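Putative cathepsin d (Ixodes ricinus, PDB 5N7Q) probably cleaves proteins as an aspartic endopeptidase of the pepsin-like A1 family, and is seen here in its mature form with the inhibitor pepstatin A bound. Local coordinates at residues 81-91 / 102-113; 125-133 / 190-198. One frame throughout, in Å; residues are numbered along the deposited sequence. Where two conformers were deposited one is given.

Interaction 1 (81-91 / 102-113); sequences SGNVEGFISKD and GQPLGEALVVGG
Glu-107 reaches across from strand 103-108 to Phe-87 and Ser-89 of strand 82-91. CB sits over one face of the Phe-87 ring, 3.9 Å from the ring centroid, a CH-pi contact offset toward the rim. CG runs on within van der Waals reach of both Phe-87 CE2 and Ser-89 OG. CD then lies 3.4 Å from Phe-87 CE2, with the carboxylate plane turned 44° from the ring. At the tip the two oxygens part company: OE2 takes a 2.7 Å hydrogen bond from Ser-89 OG on its anti side, while OE1 is hydrogen-bonded to Ser-46 OG outside the pair. Hydroxyls at both oxygens should hold the carboxylate in its rotation. Phe-87 gets under Glu-107 because its CG stands between backbone N and carbonyl carbon (chi1 61°); Leu-109 CD1 meets the ring edge, 4.0 Å from Phe-87 CD1.

Beyond this cluster the register slips by one. Glu-85 O accepts from both Leu-109 N at 2.9 Å and Val-110 N at 3.1 Å, and Gly-86 passes close to the chain opposite, its CA 3.2 Å from Glu-107 O. Further along, Val-84 CG2 packs on Ala-108 CB at 3.5 Å. Leu-109 and Val-110, both facing Glu-85, make a classic beta bulge where strand 103-112 turns its corner. Strand 82-95 also pairs with strand 69-79, in the hairpin that forms the active-site flap of pepsin-like peptidases.

Interaction 2 (125-133 / 190-198); sequences LGLAYPSIA and PVTAKGYWQ
In the pepsin-like fold of the A1 peptidases, this contact joins the chain just after strand 123-126, close to the predicted active-site Asp-36, to the loop between strands 187-190 and 198-206, whose Tyr-196 lies near the predicted Asp-227 and hydrogen-bonds the backbone of the bound peptide through OH. Tyr-129 is the centre of the contact. Its ring enters the loop with Lys-194 CB centred over one face, 4.0 Å from the centroid, and Trp-197 obliquely on the opposite side. The two aromatic planes stand 39° apart, and Tyr-129 CE2 lies over the Trp-197 ring, 3.9 Å from CD2. Lys-194 bends at chi3 (58°), which brings CE back to 3.6 Å from Tyr-129 CE1. Past the ring, Lys-194 NZ makes a salt bridge to Asp-331, the same carboxylate that hydrogen-bonds Tyr-129 OH. The Val-191 side chain, pointing against that of Tyr-129, brings CG2 to the same hydroxyl.

Three hydrogen bonds hold the loop around the tyrosine. Tyr-129 N hydrogen-bonds Gly-195 O at 3.0 Å, in the carbonyl plane, and Ile-132 CD1 rests against that oxygen. Ser-131 OG hydrogen-bonds Lys-194 O at 2.8 Å. Trp-197, at the centre of an inverse gamma turn, sends its indole N-H to Leu-127: NE1 to O is 2.9 Å, nearly straight at 171°, with the oxygen almost exactly in the indole plane.

How the interactions relate
The two contacts come one after the other along the chain, their centres about 19 Å apart and their nearest atoms about 7 Å apart, without touching. Both are partly buried. The centre of interaction 1 lies about 18 Å from the centre of the chain, so it sits farther out than interaction 2. It binds neighbouring strands mainly by a ladder of backbone bonds; interaction 2 joins two largely non-strand segments far apart in sequence and relies on one inserted aromatic side chain and three bonds, two of them using side-chain groups. Strand 42-45 bridges them, packing on residues of 102-113 and pairing with strand 123-126. Ser-81 of interaction 1 also touches the inhibitor, as Tyr-196 does.

Interaction 1 (81-91 / 102-113)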
ATOM      1  N   SER A  81     -10.201   3.720   4.168  1.00 10.43           N
ATOM      2  CA  SER A  81     -10.986   2.531   4.563  1.00 10.90           C
ATOM      3  C   SER A  81     -11.156   2.320   6.055  1.00 10.96           C
ATOM      4  O   SER A  81     -11.593   1.254   6.505  1.00 11.76           O
ATOM      5  CB  SER A  81     -10.324   1.293   3.943  1.00 11.88           C
ATOM      6  OG  SER A  81     -10.459   1.399   2.560  1.00 13.57           O
ATOM      7  N   GLY A  82     -10.794   3.317   6.854  1.00 10.32           N
ATOM      8  CA  GLY A  82     -10.976   3.180   8.278  1.00 10.42           C
ATOM      9  C   GLY A  82     -10.390   4.332   9.068  1.00 10.64           C
ATOM     10  O   GLY A  82      -9.948   5.332   8.516  1.00  9.79           O
ATOM     11  N   ASN A  83     -10.397   4.182  10.385  0.50 11.15           N
ATOM     12  CA  ASN A  83      -9.751   5.160  11.233  0.50 12.09           C
ATOM     13  C   ASN A  83      -9.315   4.570  12.533  0.50 11.50           C
ATOM     14  O   ASN A  83      -9.767   3.499  12.944  0.50 10.83           O
ATOM     15  CB  ASN A  83     -10.700   6.268  11.568  0.50 12.95           C
ATOM     16  CG  ASN A  83     -11.794   5.780  12.429  0.50 13.83           C
ATOM     17  OD1 ASN A  83     -11.859   6.064  13.632  0.50 15.23           O
ATOM     18  ND2 ASN A  83     -12.638   4.982  11.842  0.50 13.99           N
ATOM     19  N   VAL A  84      -8.427   5.313  13.183  1.00 10.68           N
ATOM     20  CA  VAL A  84      -7.790   4.854  14.417  1.00 11.38           C
ATOM     21  C   VAL A  84      -7.542   6.032  15.345  1.00 10.65           C
ATOM     22  O   VAL A  84      -7.250   7.147  14.905  1.00 11.05           O
ATOM     23  CB  VAL A  84      -6.495   4.025  14.122  1.00 11.70           C
ATOM     24  CG1 VAL A  84      -5.461   4.851  13.399  1.00 13.31           C
ATOM     25  CG2 VAL A  84      -5.936   3.374  15.382  1.00 12.44           C
ATOM     26  N   GLU A  85      -7.691   5.783  16.638  1.00 10.93           N
ATOM     27  CA  GLU A  85      -7.312   6.764  17.641  1.00 12.56           C
ATOM     28  C   GLU A  85      -6.796   6.059  18.883  1.00 10.86           C
ATOM     29  O   GLU A  85      -7.168   4.917  19.195  1.00  9.62           O
ATOM     30  CB  GLU A  85      -8.470   7.703  17.959  1.00 15.30           C
ATOM     31  CG  GLU A  85      -9.644   7.062  18.616  1.00 18.52           C
ATOM     32  CD  GLU A  85     -10.728   8.062  19.000  1.00 22.31           C
ATOM     33  OE1 GLU A  85     -11.255   7.944  20.141  1.00 25.03           O
ATOM     34  OE2 GLU A  85     -11.033   8.956  18.168  1.00 25.28           O
ATOM     35  N   GLY A  86      -5.859   6.707  19.561  1.00 10.02           N
ATOM     36  CA  GLY A  86      -5.326   6.176  20.808  1.00 10.48           C
ATOM     37  C   GLY A  86      -4.264   7.127  21.333  1.00  9.96           C
ATOM     38  O   GLY A  86      -4.387   8.341  21.136  1.00 10.81           O
ATOM     39  N   PHE A  87      -3.189   6.586  21.895  1.00  9.90           N
ATOM     40  CA  PHE A  87      -2.081   7.394  22.412  1.00  9.96           C
ATOM     41  C   PHE A  87      -0.748   6.853  21.960  1.00  9.84           C
ATOM     42  O   PHE A  87      -0.608   5.651  21.688  1.00  9.67           O
ATOM     43  CB  PHE A  87      -2.142   7.472  23.953  1.00  9.93           C
ATOM     44  CG  PHE A  87      -2.023   6.138  24.633  1.00  9.70           C
ATOM     45  CD1 PHE A  87      -3.146   5.341  24.843  1.00  9.85           C
ATOM     46  CD2 PHE A  87      -0.784   5.652  25.033  1.00  9.83           C
ATOM     47  CE1 PHE A  87      -3.024   4.097  25.457  1.00 10.07           C
ATOM     48  CE2 PHE A  87      -0.669   4.416  25.639  1.00 10.10           C
ATOM     49  CZ  PHE A  87      -1.778   3.635  25.855  1.00 10.43           C
ATOM     50  N   ILE A  88       0.254   7.735  21.931  1.00  9.38           N
ATOM     51  CA  ILE A  88       1.585   7.374  21.477  1.00 10.41           C
ATOM     52  C   ILE A  88       2.417   6.736  22.599  1.00  9.90           C
ATOM     53  O   ILE A  88       2.322   7.147  23.785  1.00 10.32           O
ATOM     54  CB  ILE A  88       2.331   8.611  20.940  1.00 10.58           C
ATOM     55  CG1 ILE A  88       1.571   9.224  19.749  1.00 11.15           C
ATOM     56  CG2 ILE A  88       3.759   8.261  20.537  1.00 10.76           C
ATOM     57  CD1 ILE A  88       1.533   8.358  18.511  1.00 11.73           C
ATOM     58  N   SER A  89       3.211   5.729  22.239  1.00  9.74           N
ATOM     59  CA  SER A  89       4.266   5.157  23.102  1.00  9.92           C
ATOM     60  C   SER A  89       5.512   4.982  22.252  1.00 10.14           C
ATOM     61  O   SER A  89       5.493   5.265  21.055  1.00 10.02           O
ATOM     62  CB  SER A  89       3.805   3.817  23.697  1.00 10.14           C
ATOM     63  OG  SER A  89       2.701   4.030  24.579  1.00 10.43           O
ATOM     64  N   LYS A  90       6.608   4.569  22.870  1.00 10.06           N
ATOM     65  CA  LYS A  90       7.866   4.357  22.148  1.00 11.47           C
ATOM     66  C   LYS A  90       8.505   3.072  22.610  1.00 11.07           C
ATOM     67  O   LYS A  90       8.496   2.758  23.807  1.00 10.85           O
ATOM     68  CB  LYS A  90       8.775   5.564  22.427  1.00 13.22           C
ATOM     69  CG  LYS A  90      10.120   5.646  21.713  1.00 15.65           C
ATOM     70  CD  LYS A  90      10.657   7.099  21.665  1.00 17.09           C
ATOM     71  CE  LYS A  90      10.804   7.733  23.050  1.00 19.10           C
ATOM     72  NZ  LYS A  90      11.531   9.051  23.023  1.00 20.79           N
ATOM     73  N   ASP A  91       9.061   2.293  21.688  1.00 10.69           N
ATOM     74  CA  ASP A  91       9.700   1.028  22.052  1.00 10.38           C
ATOM     75  C   ASP A  91      10.589   0.592  20.894  1.00 10.69           C
ATOM     76  O   ASP A  91      10.604   1.235  19.828  1.00 10.80           O
ATOM     77  CB  ASP A  91       8.644  -0.048  22.403  1.00 10.91           C
ATOM     78  CG  ASP A  91       9.120  -1.025  23.457  1.00 10.80           C
ATOM     79  OD1 ASP A  91      10.353  -1.253  23.529  1.00 11.36           O
ATOM     80  OD2 ASP A  91       8.285  -1.599  24.179  1.00 11.41           O
ATOM     81  N   GLY A 102      13.919   3.056  19.901  1.00 12.07           N
ATOM     82  CA  GLY A 102      13.210   4.309  20.145  1.00 12.30           C
ATOM     83  C   GLY A 102      12.174   4.657  19.094  1.00 11.43           C
ATOM     84  O   GLY A 102      12.109   5.802  18.636  1.00 12.41           O
ATOM     85  N   GLN A 103      11.355   3.672  18.727  1.00 10.53           N
ATOM     86  CA  GLN A 103      10.380   3.838  17.658  1.00  9.93           C
ATOM     87  C   GLN A 103       9.000   4.240  18.210  1.00  9.72           C
ATOM     88  O   GLN A 103       8.372   3.462  18.935  1.00  9.37           O
ATOM     89  CB  GLN A 103      10.253   2.556  16.824  1.00  9.97           C
ATOM     90  CG  GLN A 103       9.206   2.631  15.717  1.00  9.65           C
ATOM     91  CD  GLN A 103       9.503   3.747  14.730  1.00  9.69           C
ATOM     92  OE1 GLN A 103      10.637   3.845  14.267  1.00  9.83           O
ATOM     93  NE2 GLN A 103       8.524   4.603  14.453  1.00  9.53           N
ATOM     94  N   PRO A 104       8.531   5.447  17.868  1.00  9.98           N
ATOM     95  CA  PRO A 104       7.192   5.779  18.290  1.00  9.84           C
ATOM     96  C   PRO A 104       6.143   4.929  17.582  1.00  9.53           C
ATOM     97  O   PRO A 104       6.277   4.642  16.407  1.00  9.99           O
ATOM     98  CB  PRO A 104       7.019   7.250  17.891  1.00 10.43           C
ATOM     99  CG  PRO A 104       8.366   7.764  17.719  1.00 11.00           C
ATOM    100  CD  PRO A 104       9.192   6.593  17.241  1.00 10.19           C
ATOM    101  N   LEU A 105       5.155   4.499  18.336  1.00  9.75           N
ATOM    102  CA  LEU A 105       4.004   3.777  17.810  1.00 10.18           C
ATOM    103  C   LEU A 105       2.741   4.276  18.474  1.00 10.04           C
ATOM    104  O   LEU A 105       2.738   4.713  19.645  1.00 10.81           O
ATOM    105  CB  LEU A 105       4.123   2.258  18.022  1.00 11.53           C
ATOM    106  CG  LEU A 105       4.081   1.687  19.455  1.00 12.76           C
ATOM    107  CD1 LEU A 105       3.467   0.302  19.549  1.00 14.26           C
ATOM    108  CD2 LEU A 105       5.460   1.654  20.092  1.00 13.32           C
ATOM    109  N   GLY A 106       1.641   4.155  17.748  1.00  8.79           N
ATOM    110  CA  GLY A 106       0.326   4.414  18.316  1.00  9.13           C
ATOM    111  C   GLY A 106      -0.233   3.171  18.991  1.00  9.55           C
ATOM    112  O   GLY A 106      -0.217   2.081  18.410  1.00 10.57           O
ATOM    113  N   GLU A 107      -0.711   3.332  20.226  1.00  9.44           N
ATOM    114  CA  GLU A 107      -1.471   2.291  20.904  1.00  9.24           C
ATOM    115  C   GLU A 107      -2.925   2.591  20.639  1.00  9.11           C
ATOM    116  O   GLU A 107      -3.504   3.544  21.190  1.00  9.20           O
ATOM    117  CB  GLU A 107      -1.205   2.300  22.405  1.00  9.00           C
ATOM    118  CG  GLU A 107       0.229   2.032  22.807  1.00  9.27           C
ATOM    119  CD  GLU A 107       0.341   1.448  24.211  1.00  9.35           C
ATOM    120  OE1 GLU A 107      -0.496   0.598  24.575  1.00 10.41           O
ATOM    121  OE2 GLU A 107       1.305   1.801  24.926  1.00  9.65           O
ATOM    122  N   ALA A 108      -3.545   1.773  19.804  1.00  9.24           N
ATOM    123  CA  ALA A 108      -4.923   2.001  19.363  1.00  9.64           C
ATOM    124  C   ALA A 108      -5.939   1.577  20.418  1.00 10.01           C
ATOM    125  O   ALA A 108      -5.855   0.476  20.958  1.00  9.19           O
ATOM    126  CB  ALA A 108      -5.150   1.252  18.067  1.00 10.13           C
ATOM    127  N   LEU A 109      -6.858   2.489  20.722  1.00 10.25           N
ATOM    128  CA  LEU A 109      -8.012   2.235  21.589  1.00 11.19           C
ATOM    129  C   LEU A 109      -9.329   2.157  20.845  1.00 11.77           C
ATOM    130  O   LEU A 109     -10.213   1.408  21.278  1.00 12.37           O
ATOM    131  CB  LEU A 109      -8.106   3.310  22.681  1.00 11.21           C
ATOM    132  CG  LEU A 109      -6.878   3.502  23.558  1.00 11.56           C
ATOM    133  CD1 LEU A 109      -7.109   4.647  24.543  1.00 11.89           C
ATOM    134  CD2 LEU A 109      -6.545   2.231  24.316  1.00 12.13           C
ATOM    135  N   VAL A 110      -9.483   2.946  19.779  1.00 11.61           N
ATOM    136  CA  VAL A 110     -10.726   2.966  19.011  1.00 12.26           C
ATOM    137  C   VAL A 110     -10.369   2.825  17.537  1.00 12.60           C
ATOM    138  O   VAL A 110      -9.568   3.582  17.010  1.00 13.32           O
ATOM    139  CB  VAL A 110     -11.545   4.247  19.295  1.00 12.95           C
ATOM    140  CG1 VAL A 110     -12.821   4.301  18.459  1.00 13.82           C
ATOM    141  CG2 VAL A 110     -11.921   4.306  20.774  1.00 12.93           C
ATOM    142  N   VAL A 111     -11.033   1.873  16.880  1.00 12.09           N
ATOM    143  CA  VAL A 111     -10.785   1.577  15.479  1.00 12.08           C
ATOM    144  C   VAL A 111     -12.140   1.543  14.805  1.00 11.74           C
ATOM    145  O   VAL A 111     -13.118   1.014  15.358  1.00 13.24           O
ATOM    146  CB  VAL A 111     -10.008   0.249  15.297  1.00 12.20           C
ATOM    147  CG1 VAL A 111      -9.887  -0.140  13.826  1.00 12.84           C
ATOM    148  CG2 VAL A 111      -8.615   0.365  15.922  1.00 12.72           C
ATOM    149  N   GLY A 112     -12.191   2.107  13.602  1.00 10.64           N
ATOM    150  CA  GLY A 112     -13.373   2.000  12.783  1.00 10.58           C
ATOM    151  C   GLY A 112     -13.050   1.554  11.369  1.00 10.75           C
ATOM    152  O   GLY A 112     -11.925   1.700  10.892  1.00 10.51           O
ATOM    153  N   GLY A 113     -14.063   0.996  10.711  1.00 10.83           N
ATOM    154  CA  GLY A 113     -13.945   0.551   9.330  1.00 11.51           C
ATOM    155  C   GLY A 113     -13.783  -0.962   9.298  1.00 11.85           C
ATOM    156  O   GLY A 113     -12.840  -1.499   9.864  1.00 10.95           O
TER

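Interaction 2 (125-133 / 190-198)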
ATOM      1  N   LEU A 125       1.939  -0.160   9.291  1.00  7.61           N
ATOM      2  CA  LEU A 125       3.284   0.400   9.392  1.00  7.50           C
ATOM      3  C   LEU A 125       3.472   1.274   8.168  1.00  7.79           C
ATOM      4  O   LEU A 125       3.671   0.780   7.017  1.00  8.00           O
ATOM      5  CB  LEU A 125       4.346  -0.707   9.485  1.00  7.57           C
ATOM      6  CG  LEU A 125       5.786  -0.267   9.828  1.00  7.79           C
ATOM      7  CD1 LEU A 125       6.568  -1.435  10.450  1.00  7.79           C
ATOM      8  CD2 LEU A 125       6.496   0.282   8.605  1.00  7.75           C
ATOM      9  N   GLY A 126       3.378   2.578   8.386  1.00  7.31           N
ATOM     10  CA  GLY A 126       3.476   3.521   7.276  1.00  7.28           C
ATOM     11  C   GLY A 126       4.901   3.731   6.786  1.00  7.25           C
ATOM     12  O   GLY A 126       5.836   3.805   7.569  1.00  7.08           O
ATOM     13  N   LEU A 127       5.042   3.829   5.462  1.00  7.10           N
ATOM     14  CA  LEU A 127       6.298   3.973   4.738  1.00  7.20           C
ATOM     15  C   LEU A 127       6.338   5.225   3.857  1.00  7.20           C
ATOM     16  O   LEU A 127       7.260   5.382   3.022  1.00  7.29           O
ATOM     17  CB  LEU A 127       6.557   2.729   3.883  1.00  7.19           C
ATOM     18  CG  LEU A 127       6.824   1.418   4.628  1.00  7.39           C
ATOM     19  CD1 LEU A 127       6.810   0.270   3.639  1.00  7.42           C
ATOM     20  CD2 LEU A 127       8.167   1.486   5.365  1.00  7.70           C
ATOM     21  N   ALA A 128       5.407   6.150   4.104  1.00  7.04           N
ATOM     22  CA  ALA A 128       5.369   7.441   3.404  1.00  7.39           C
ATOM     23  C   ALA A 128       6.363   8.403   4.035  1.00  7.36           C
ATOM     24  O   ALA A 128       7.077   8.062   4.981  1.00  7.42           O
ATOM     25  CB  ALA A 128       3.964   8.011   3.415  1.00  7.39           C
ATOM     26  N   TYR A 129       6.455   9.595   3.475  1.00  7.24           N
ATOM     27  CA  TYR A 129       7.372  10.608   3.981  1.00  7.48           C
ATOM     28  C   TYR A 129       6.943  11.103   5.359  1.00  7.53           C
ATOM     29  O   TYR A 129       5.761  11.142   5.677  1.00  7.91           O
ATOM     30  CB  TYR A 129       7.437  11.789   3.026  1.00  7.46           C
ATOM     31  CG  TYR A 129       8.306  11.536   1.789  1.00  7.55           C
ATOM     32  CD1 TYR A 129       9.677  11.841   1.812  1.00  8.08           C
ATOM     33  CD2 TYR A 129       7.757  11.035   0.616  1.00  7.94           C
ATOM     34  CE1 TYR A 129      10.478  11.618   0.673  1.00  8.12           C
ATOM     35  CE2 TYR A 129       8.535  10.817  -0.508  1.00  7.96           C
ATOM     36  CZ  TYR A 129       9.891  11.146  -0.474  1.00  7.85           C
ATOM     37  OH  TYR A 129      10.668  10.939  -1.625  1.00  8.33           O
ATOM     38  N   PRO A 130       7.904  11.566   6.159  1.00  7.52           N
ATOM     39  CA  PRO A 130       7.553  11.974   7.519  1.00  7.80           C
ATOM     40  C   PRO A 130       6.743  13.258   7.581  1.00  7.81           C
ATOM     41  O   PRO A 130       6.135  13.537   8.623  1.00  8.79           O
ATOM     42  CB  PRO A 130       8.923  12.184   8.181  1.00  7.76           C
ATOM     43  CG  PRO A 130       9.874  12.449   7.012  1.00  7.92           C
ATOM     44  CD  PRO A 130       9.362  11.552   5.945  1.00  7.68           C
ATOM     45  N   SER A 131       6.754  14.054   6.511  1.00  7.82           N
ATOM     46  CA  SER A 131       5.948  15.259   6.449  1.00  8.49           C
ATOM     47  C   SER A 131       4.466  14.992   6.748  1.00  8.86           C
ATOM     48  O   SER A 131       3.794  15.882   7.267  1.00 10.65           O
ATOM     49  CB  SER A 131       6.089  15.896   5.081  1.00  8.33           C
ATOM     50  OG  SER A 131       5.623  14.982   4.078  1.00  8.60           O
ATOM     51  N   ILE A 132       3.956  13.797   6.456  1.00  8.98           N
ATOM     52  CA  ILE A 132       2.525  13.498   6.697  1.00  9.15           C
ATOM     53  C   ILE A 132       2.271  12.622   7.931  1.00  9.41           C
ATOM     54  O   ILE A 132       1.144  12.220   8.154  1.00 11.31           O
ATOM     55  CB  ILE A 132       1.825  12.911   5.445  1.00  9.38           C
ATOM     56  CG1 ILE A 132       2.392  11.548   5.077  1.00  9.80           C
ATOM     57  CG2 ILE A 132       1.973  13.879   4.280  1.00  9.30           C
ATOM     58  CD1 ILE A 132       1.556  10.783   4.073  1.00  9.85           C
ATOM     59  N   ALA A 133       3.303  12.369   8.730  1.00  9.34           N
ATOM     60  CA  ALA A 133       3.114  11.601   9.971  1.00  9.45           C
ATOM     61  C   ALA A 133       2.259  12.385  10.969  1.00  9.95           C
ATOM     62  O   ALA A 133       2.595  13.517  11.338  1.00 10.78           O
ATOM     63  CB  ALA A 133       4.445  11.262  10.593  1.00  9.78           C
ATOM     64  N   PRO A 190      10.837  11.164 -10.839  1.00  8.71           N
ATOM     65  CA  PRO A 190      11.139  11.912  -9.615  1.00  8.73           C
ATOM     66  C   PRO A 190       9.896  12.163  -8.785  1.00  8.69           C
ATOM     67  O   PRO A 190       8.817  12.441  -9.332  1.00  8.20           O
ATOM     68  CB  PRO A 190      11.683  13.250 -10.123  1.00  9.01           C
ATOM     69  CG  PRO A 190      11.234  13.358 -11.524  1.00  9.29           C
ATOM     70  CD  PRO A 190      10.988  11.983 -12.059  1.00  8.92           C
ATOM     71  N   VAL A 191      10.019  12.095  -7.465  1.00  7.87           N
ATOM     72  CA  VAL A 191       8.903  12.528  -6.604  1.00  8.32           C
ATOM     73  C   VAL A 191       8.672  14.028  -6.833  1.00  8.65           C
ATOM     74  O   VAL A 191       9.607  14.794  -7.002  1.00  9.62           O
ATOM     75  CB  VAL A 191       9.179  12.185  -5.113  1.00  8.56           C
ATOM     76  CG1 VAL A 191       8.181  12.821  -4.164  1.00  8.68           C
ATOM     77  CG2 VAL A 191       9.253  10.676  -4.919  1.00  8.93           C
ATOM     78  N   THR A 192       7.416  14.410  -6.804  1.00  8.36           N
ATOM     79  CA  THR A 192       6.999  15.808  -6.859  1.00  8.48           C
ATOM     80  C   THR A 192       6.806  16.285  -5.414  1.00  8.83           C
ATOM     81  O   THR A 192       7.781  16.645  -4.755  1.00 10.31           O
ATOM     82  CB  THR A 192       5.738  15.955  -7.719  1.00  8.76           C
ATOM     83  OG1 THR A 192       4.725  15.032  -7.274  1.00  9.08           O
ATOM     84  CG2 THR A 192       6.064  15.671  -9.173  1.00  8.56           C
ATOM     85  N   ALA A 193       5.584  16.260  -4.904  1.00  9.23           N
ATOM     86  CA  ALA A 193       5.281  16.676  -3.537  1.00  9.61           C
ATOM     87  C   ALA A 193       5.648  15.538  -2.585  1.00  9.27           C
ATOM     88  O   ALA A 193       5.093  14.440  -2.670  1.00  9.46           O
ATOM     89  CB  ALA A 193       3.812  17.014  -3.418  1.00 10.52           C
ATOM     90  N   LYS A 194       6.574  15.814  -1.666  1.00  9.23           N
ATOM     91  CA  LYS A 194       7.049  14.813  -0.702  1.00  9.28           C
ATOM     92  C   LYS A 194       6.071  14.657   0.468  1.00  9.41           C
ATOM     93  O   LYS A 194       6.032  15.483   1.381  1.00 10.08           O
ATOM     94  CB  LYS A 194       8.458  15.149  -0.233  1.00  9.16           C
ATOM     95  CG  LYS A 194       9.504  14.966  -1.331  1.00  9.31           C
ATOM     96  CD  LYS A 194      10.833  15.631  -0.968  1.00  9.48           C
ATOM     97  CE  LYS A 194      11.398  15.106   0.321  1.00  9.33           C
ATOM     98  NZ  LYS A 194      12.844  15.480   0.529  1.00  9.72           N
ATOM     99  N   GLY A 195       5.258  13.598   0.413  1.00  9.08           N
ATOM    100  CA  GLY A 195       4.247  13.329   1.446  1.00  9.01           C
ATOM    101  C   GLY A 195       3.839  11.893   1.238  1.00  8.56           C
ATOM    102  O   GLY A 195       4.396  10.961   1.854  1.00  8.31           O
ATOM    103  N   TYR A 196       2.915  11.706   0.293  1.00  7.81           N
ATOM    104  CA  TYR A 196       2.840  10.438  -0.398  1.00  7.68           C
ATOM    105  C   TYR A 196       4.080  10.291  -1.280  1.00  7.86           C
ATOM    106  O   TYR A 196       4.848  11.249  -1.492  1.00  7.86           O
ATOM    107  CB  TYR A 196       1.590  10.343  -1.272  1.00  7.82           C
ATOM    108  CG  TYR A 196       0.262  10.614  -0.575  1.00  8.19           C
ATOM    109  CD1 TYR A 196      -0.174   9.832   0.479  1.00  8.33           C
ATOM    110  CD2 TYR A 196      -0.603  11.599  -1.053  1.00  8.63           C
ATOM    111  CE1 TYR A 196      -1.388  10.071   1.106  1.00  9.05           C
ATOM    112  CE2 TYR A 196      -1.838  11.837  -0.457  1.00  9.30           C
ATOM    113  CZ  TYR A 196      -2.223  11.063   0.629  1.00  9.24           C
ATOM    114  OH  TYR A 196      -3.457  11.313   1.227  1.00 10.37           O
ATOM    115  N   TRP A 197       4.258   9.098  -1.804  1.00  7.59           N
ATOM    116  CA  TRP A 197       5.225   8.844  -2.862  1.00  7.30           C
ATOM    117  C   TRP A 197       4.593   9.249  -4.190  1.00  7.75           C
ATOM    118  O   TRP A 197       4.007   8.429  -4.893  1.00  8.29           O
ATOM    119  CB  TRP A 197       5.651   7.383  -2.846  1.00  7.22           C
ATOM    120  CG  TRP A 197       6.579   7.081  -1.709  1.00  6.92           C
ATOM    121  CD1 TRP A 197       6.249   6.611  -0.453  1.00  6.84           C
ATOM    122  CD2 TRP A 197       8.009   7.199  -1.728  1.00  6.81           C
ATOM    123  NE1 TRP A 197       7.397   6.444   0.289  1.00  6.95           N
ATOM    124  CE2 TRP A 197       8.478   6.775  -0.480  1.00  6.93           C
ATOM    125  CE3 TRP A 197       8.935   7.596  -2.705  1.00  6.60           C
ATOM    126  CZ2 TRP A 197       9.834   6.747  -0.169  1.00  6.93           C
ATOM    127  CZ3 TRP A 197      10.254   7.584  -2.410  1.00  7.01           C
ATOM    128  CH2 TRP A 197      10.709   7.126  -1.145  1.00  6.96           C
ATOM    129  N   GLN A 198       4.613  10.558  -4.451  1.00  8.04           N
ATOM    130  CA  GLN A 198       3.822  11.202  -5.499  1.00  8.06           C
ATOM    131  C   GLN A 198       4.698  11.625  -6.674  1.00  7.83           C
ATOM    132  O   GLN A 198       5.848  12.046  -6.473  1.00  7.60           O
ATOM    133  CB  GLN A 198       3.106  12.412  -4.910  1.00  8.68           C
ATOM    134  CG  GLN A 198       2.060  13.065  -5.810  1.00  8.93           C
ATOM    135  CD  GLN A 198       1.221  14.080  -5.077  1.00  9.60           C
ATOM    136  OE1 GLN A 198       0.866  13.893  -3.900  1.00 10.66           O
ATOM    137  NE2 GLN A 198       0.903  15.168  -5.751  1.00 10.45           N
TER